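PDB 3GXH: putative phosphatase (DUF442) from Shewanella putrefaciens CN-32, which is of unknown function but is probably a phosphatase of the dual-specificity and tyrosine phosphatase kind. Local coordinates for residues Leu105-Tyr108 against Arg109-Ala112; Pro125-Ala128 against Gln129-Pro133. One frame throughout, in Å; residues are numbered along the deposited sequence.

Contact 1 of 2, residues Leu105-Tyr108 against Arg109-Ala112. With SO4 (sulfate ion), chain D.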
ATOM      1  N   LEU A 105       7.760  -0.792   3.715  1.00 10.90           N
ATOM      2  CA  LEU A 105       8.427  -0.764   5.020  1.00  9.71           C
ATOM      3  C   LEU A 105       7.936   0.383   5.873  1.00 10.69           C
ATOM      4  O   LEU A 105       7.670   0.199   7.044  1.00 10.93           O
ATOM      5  CB  LEU A 105       9.944  -0.676   4.866  1.00 11.02           C
ATOM      6  CG  LEU A 105      10.774  -0.614   6.149  1.00 10.68           C
ATOM      7  CD1 LEU A 105      10.468  -1.767   7.059  1.00 11.48           C
ATOM      8  CD2 LEU A 105      12.261  -0.502   5.835  1.00 12.14           C
ATOM      9  N   ALA A 106       7.833   1.563   5.268  1.00 10.50           N
ATOM     10  CA  ALA A 106       7.455   2.772   5.968  1.00 10.49           C
ATOM     11  C   ALA A 106       6.343   3.634   5.346  1.00 10.66           C
ATOM     12  O   ALA A 106       6.177   4.797   5.680  1.00 11.16           O
ATOM     13  CB  ALA A 106       8.727   3.626   6.261  1.00 12.34           C
ATOM     14  N   ASN A 107       5.607   3.013   4.447  1.00  9.87           N
ATOM     15  CA  ASN A 107       4.447   3.584   3.801  1.00 10.44           C
ATOM     16  C   ASN A 107       4.756   4.715   2.829  1.00 11.63           C
ATOM     17  O   ASN A 107       3.850   5.478   2.516  1.00 12.33           O
ATOM     18  CB  ASN A 107       3.354   3.995   4.808  1.00 11.64           C
ATOM     19  CG  ASN A 107       1.913   3.967   4.194  1.00 11.72           C
ATOM     20  OD1 ASN A 107       1.706   3.527   3.073  1.00 13.74           O
ATOM     21  ND2 ASN A 107       0.956   4.395   4.971  1.00 14.62           N
ATOM     22  N   TYR A 108       5.967   4.778   2.264  1.00 10.25           N
ATOM     23  CA  TYR A 108       6.217   5.772   1.199  1.00 10.68           C
ATOM     24  C   TYR A 108       5.667   5.226  -0.118  1.00 11.09           C
ATOM     25  O   TYR A 108       4.736   5.787  -0.717  1.00 11.18           O
ATOM     26  CB  TYR A 108       7.685   6.077   1.045  1.00 10.35           C
ATOM     27  CG  TYR A 108       8.215   7.057   2.048  1.00 10.75           C
ATOM     28  CD1 TYR A 108       8.345   6.733   3.378  1.00 12.09           C
ATOM     29  CD2 TYR A 108       8.674   8.284   1.638  1.00 11.68           C
ATOM     30  CE1 TYR A 108       8.941   7.631   4.282  1.00 12.38           C
ATOM     31  CE2 TYR A 108       9.250   9.211   2.545  1.00 11.53           C
ATOM     32  CZ  TYR A 108       9.365   8.849   3.866  1.00 13.68           C
ATOM     33  OH  TYR A 108       9.959   9.726   4.788  1.00 14.46           O
ATOM     34  N   ARG A 109       6.165   4.094  -0.585  1.00 11.74           N
ATOM     35  CA  ARG A 109       5.659   3.486  -1.826  1.00 10.89           C
ATOM     36  C   ARG A 109       4.141   3.310  -1.739  1.00 10.45           C
ATOM     37  O   ARG A 109       3.400   3.675  -2.702  1.00 10.56           O
ATOM     38  CB  ARG A 109       6.267   2.104  -2.081  1.00 11.83           C
ATOM     39  CG  ARG A 109       7.715   2.102  -2.496  1.00 11.59           C
ATOM     40  CD  ARG A 109       8.220   0.686  -2.125  1.00 15.44           C
ATOM     41  NE  ARG A 109       9.553   0.302  -2.549  1.00 16.15           N
ATOM     42  CZ  ARG A 109      10.658   0.515  -1.858  1.00 15.01           C
ATOM     43  NH1 ARG A 109      10.692   1.316  -0.790  1.00 20.34           N
ATOM     44  NH2 ARG A 109      11.789   0.007  -2.290  1.00 17.51           N
ATOM     45  N   ALA A 110       3.625   2.721  -0.660  1.00 10.42           N
ATOM     46  CA  ALA A 110       2.221   2.369  -0.561  1.00 11.28           C
ATOM     47  C   ALA A 110       1.288   3.561  -0.516  1.00 10.49           C
ATOM     48  O   ALA A 110       0.240   3.550  -1.165  1.00 11.03           O
ATOM     49  CB  ALA A 110       1.972   1.378   0.635  1.00 11.80           C
ATOM     50  N   SER A 111       1.629   4.603   0.212  1.00 10.77           N
ATOM     51  CA  SER A 111       0.753   5.792   0.241  1.00 10.16           C
ATOM     52  C   SER A 111       0.741   6.504  -1.131  1.00 10.62           C
ATOM     53  O   SER A 111      -0.313   7.015  -1.531  1.00 10.72           O
ATOM     54  CB  SER A 111       1.128   6.750   1.364  1.00 11.21           C
ATOM     55  OG  SER A 111       2.413   7.347   1.175  1.00 11.17           O
ATOM     56  N   ALA A 112       1.867   6.478  -1.840  1.00 11.40           N
ATOM     57  CA  ALA A 112       1.943   7.055  -3.199  1.00 11.24           C
ATOM     58  C   ALA A 112       1.042   6.263  -4.153  1.00 10.81           C
ATOM     59  O   ALA A 112       0.300   6.821  -4.935  1.00 13.05           O
ATOM     60  CB  ALA A 112       3.395   7.126  -3.692  1.00 10.84           C
TER
HETATM   61  S   SO4 D   5       9.158   2.638   1.965  1.00 13.10           S
HETATM   62  O1  SO4 D   5       8.381   3.359   2.925  1.00 13.99           O
HETATM   63  O2  SO4 D   5      10.539   3.118   1.927  1.00 15.00           O
HETATM   64  O3  SO4 D   5       9.173   1.222   2.308  1.00 13.63           O
HETATM   65  O4  SO4 D   5       8.501   2.739   0.648  1.00 14.40           O
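Asn-107 and Ser-111 meet where a loop runs into the first turn of a helix, and the loop closes round a sulfate ion. Between the protein atoms the main link is a hydroxyl bond: Ser-111 OG donates to Asn-107 O at 2.7 Å, approaching almost straight down the carbonyl bond. With chi1 at 66°, OG stands between the backbone N and the carbonyl carbon, which turns it back toward that oxygen. Ser-111 N adds a weak bond to the same carbonyl, while Ala-112 N gives Tyr-108 O a regular helical bond. The side chain of Asn-107 lies at the N-cap without capping; its OD1 rests on Ala-110 CB at 3.3 Å, and its ND2 is held by Ala-14 and Ser-24.

The second kind of interaction is anion binding. Backbone amides converge on the sulfate: Leu-105 N reaches O3 at 2.8 Å, Ala-106 N spans O3 and, weakly, O1, and Tyr-108 N meets O1 at 2.9 Å. Arg-109 grips O4 twice, through its N and through NH1, the latter at 3.0 Å. Its guanidinium comes to the anion edge-on, with O2 in its plane, and NE is bonded to Val-75 O. This matches the phosphate-binding loop of tyrosine phosphatases, so the sulfate, probably from the crystallisation liquor, likely marks the phosphate site.

The loop leaves strand 100-103 and enters helix 108-120, whose amino end faces the anion; Trp-144 of helix 142-154 packs against Arg-109 and Ala-112.

Contact 2 of 2, residues Pro125-Ala128 against Gln129-Pro133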
ATOM      1  N   PRO A 125      -8.671  12.386  -4.320  1.00 20.01           N
ATOM      2  CA  PRO A 125      -7.961  12.342  -3.040  1.00 18.91           C
ATOM      3  C   PRO A 125      -7.191  13.632  -2.803  1.00 20.49           C
ATOM      4  O   PRO A 125      -6.825  14.299  -3.758  1.00 21.19           O
ATOM      5  CB  PRO A 125      -6.976  11.179  -3.235  1.00 17.53           C
ATOM      6  CG  PRO A 125      -6.709  11.190  -4.716  1.00 18.98           C
ATOM      7  CD  PRO A 125      -8.057  11.513  -5.332  1.00 20.48           C
ATOM      8  N   ASN A 126      -6.922  13.983  -1.548  1.00 16.61           N
ATOM      9  CA  ASN A 126      -6.038  15.087  -1.255  1.00 20.33           C
ATOM     10  C   ASN A 126      -4.621  14.532  -1.145  1.00 17.58           C
ATOM     11  O   ASN A 126      -4.386  13.633  -0.359  1.00 15.39           O
ATOM     12  CB  ASN A 126      -6.452  15.793   0.038  1.00 18.56           C
ATOM     13  CG  ASN A 126      -5.547  16.930   0.370  1.00 22.34           C
ATOM     14  OD1 ASN A 126      -4.430  16.746   0.859  1.00 22.14           O
ATOM     15  ND2 ASN A 126      -6.019  18.143   0.103  1.00 26.69           N
HETATM   16  N   MSE A 127      -3.695  15.048  -1.958  1.00 16.41           N
HETATM   17  CA  MSE A 127      -2.379  14.403  -2.086  1.00 19.76           C
HETATM   18  C   MSE A 127      -1.611  14.459  -0.792  1.00 18.05           C
HETATM   19  O   MSE A 127      -1.049  13.454  -0.338  1.00 18.51           O
HETATM   20  CB  MSE A 127      -1.538  15.026  -3.216  1.00 18.01           C
HETATM   21  CG  MSE A 127      -0.464  14.042  -3.702  1.00 20.45           C
HETATM   22 SE   MSE A 127       0.703  14.747  -5.144  0.85 27.40          SE
HETATM   23  CE  MSE A 127       1.731  15.662  -3.852  1.00 20.33           C
ATOM     24  N   ALA A 128      -1.554  15.629  -0.186  1.00 19.11           N
ATOM     25  CA  ALA A 128      -0.807  15.797   1.053  1.00 17.47           C
ATOM     26  C   ALA A 128      -1.362  14.947   2.168  1.00 18.66           C
ATOM     27  O   ALA A 128      -0.598  14.385   2.936  1.00 19.46           O
ATOM     28  CB  ALA A 128      -0.835  17.311   1.449  1.00 19.03           C
ATOM     29  N   GLN A 129      -2.683  14.821   2.239  1.00 15.21           N
ATOM     30  CA  GLN A 129      -3.340  14.011   3.237  1.00 12.71           C
ATOM     31  C   GLN A 129      -3.012  12.530   3.025  1.00 16.80           C
ATOM     32  O   GLN A 129      -2.632  11.816   3.963  1.00 17.97           O
ATOM     33  CB  GLN A 129      -4.867  14.217   3.213  1.00 14.38           C
ATOM     34  CG  GLN A 129      -5.648  13.454   4.217  1.00 18.32           C
ATOM     35  CD  GLN A 129      -7.138  13.436   3.923  1.00 15.89           C
ATOM     36  OE1 GLN A 129      -7.571  13.703   2.790  1.00 19.65           O
ATOM     37  NE2 GLN A 129      -7.941  13.119   4.941  1.00 20.34           N
ATOM     38  N   THR A 130      -3.161  12.075   1.794  1.00 14.21           N
ATOM     39  CA  THR A 130      -2.929  10.670   1.469  1.00 12.65           C
ATOM     40  C   THR A 130      -1.455  10.288   1.716  1.00 11.97           C
ATOM     41  O   THR A 130      -1.186   9.175   2.214  1.00 12.53           O
ATOM     42  CB  THR A 130      -3.342  10.387   0.013  1.00 13.61           C
ATOM     43  OG1 THR A 130      -4.727  10.676  -0.162  1.00 13.46           O
ATOM     44  CG2 THR A 130      -3.149   8.909  -0.311  1.00 14.50           C
HETATM   45  N   MSE A 131      -0.568  11.202   1.362  1.00 12.34           N
HETATM   46  CA  MSE A 131       0.877  10.933   1.382  1.00 10.92           C
HETATM   47  C   MSE A 131       1.550  11.536   2.594  1.00 11.79           C
HETATM   48  O   MSE A 131       2.717  11.850   2.587  1.00 12.92           O
HETATM   49  CB  MSE A 131       1.559  11.359   0.083  1.00 13.44           C
HETATM   50  CG  MSE A 131       1.091  10.513  -1.134  1.00 13.11           C
HETATM   51 SE   MSE A 131       1.757  11.196  -2.809  0.85 11.39          SE
HETATM   52  CE  MSE A 131       3.693  10.989  -2.527  1.00 13.80           C
ATOM     53  N   THR A 132       0.800  11.554   3.691  1.00 15.54           N
ATOM     54  CA  THR A 132       1.318  12.011   4.978  1.00 14.80           C
ATOM     55  C   THR A 132       2.666  11.359   5.363  1.00 13.95           C
ATOM     56  O   THR A 132       3.552  12.044   5.855  1.00 13.87           O
ATOM     57  CB  THR A 132       0.209  11.870   6.072  1.00 19.26           C
ATOM     58  OG1 THR A 132      -0.788  12.888   5.842  1.00 21.34           O
ATOM     59  CG2 THR A 132       0.789  12.053   7.471  1.00 18.47           C
ATOM     60  N   PRO A 133       2.849  10.057   5.085  1.00 16.98           N
ATOM     61  CA  PRO A 133       4.112   9.437   5.452  1.00 16.40           C
ATOM     62  C   PRO A 133       5.313   9.993   4.774  1.00 19.02           C
ATOM     63  O   PRO A 133       6.410   9.793   5.266  1.00 22.09           O
ATOM     64  CB  PRO A 133       3.911   7.967   5.032  1.00 18.05           C
ATOM     65  CG  PRO A 133       2.437   7.757   5.187  1.00 20.60           C
ATOM     66  CD  PRO A 133       1.878   9.035   4.631  1.00 18.45           C
TER
HETATM   67  O   HOH W   1      -7.621  12.067   0.486  1.00 22.07           O
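Pro-125 CB lies 3.8 Å from Thr-130 OG1, just ahead of an N-capped single turn of helix, 127-130. The proline leads the chain into the turn and packs against Tyr-115 and Gln-118 of the preceding helix 108-120.

Asn-126 is the N-cap. Its OD1 accepts from Gln-129 N at 2.9 Å, with the donor in the plane of the amide carbonyl, so it satisfies an amide at the start of the helix. Because CG stands anti to the backbone N (chi1 179°), OD1 swings forward over the helix end. The two side-chain amides do not stack: Asn-126 and Gln-129 run across each other at about a right angle, their planes 72° apart. The return bond of a capping box is replaced by a water, which accepts from Asn-126 N and donates to Gln-129 OE1 at 2.8 Å. Asn-126 O is gripped twice by Thr-130. The amide N comes in nearly head-on at 2.9 Å, whereas OG1, at 3.0 Å, sits 40° above the carbonyl plane; the same water also donates to that hydroxyl.

Next, Met-127 O accepts from Met-131 N, and the side chains of these two selenomethionines slant past each other, CG of Met-127 lying 3.7 Å from SE of Met-131. Leu-138 touches both, and Tyr-115 adjoins Met-127.

At Ala-128 the helical pattern stops: its O lies near Thr-132 N, but at an angle too poor for a bond. Thr-132 turns instead to a carbonyl of the last turn, donating OG1 to Gln-129 O at 2.8 Å, tilted out of that carbonyl's plane.

How the contacts relate
Along the chain the contacts come in series, contact 1 at the start of helix 108-120 and contact 2 on the short helix 127-130 that follows it. Their centres are 11 Å apart, yet they touch: Pro-133 lies against both Asn-107 and Tyr-108, and Ser-111 CB comes within 3.5 Å of Thr-130 O. Contact 1 is buried near the centre of the molecule, beginning in the loop that follows strand 100-103 of the central sheet; contact 2 lies farther out and is only partly buried, with its trailing residues reaching strand 16-19. The chain thus folds back from the anion-binding loop and returns to pack against it, so the turn at 127-133 forms part of that loop's surroundings.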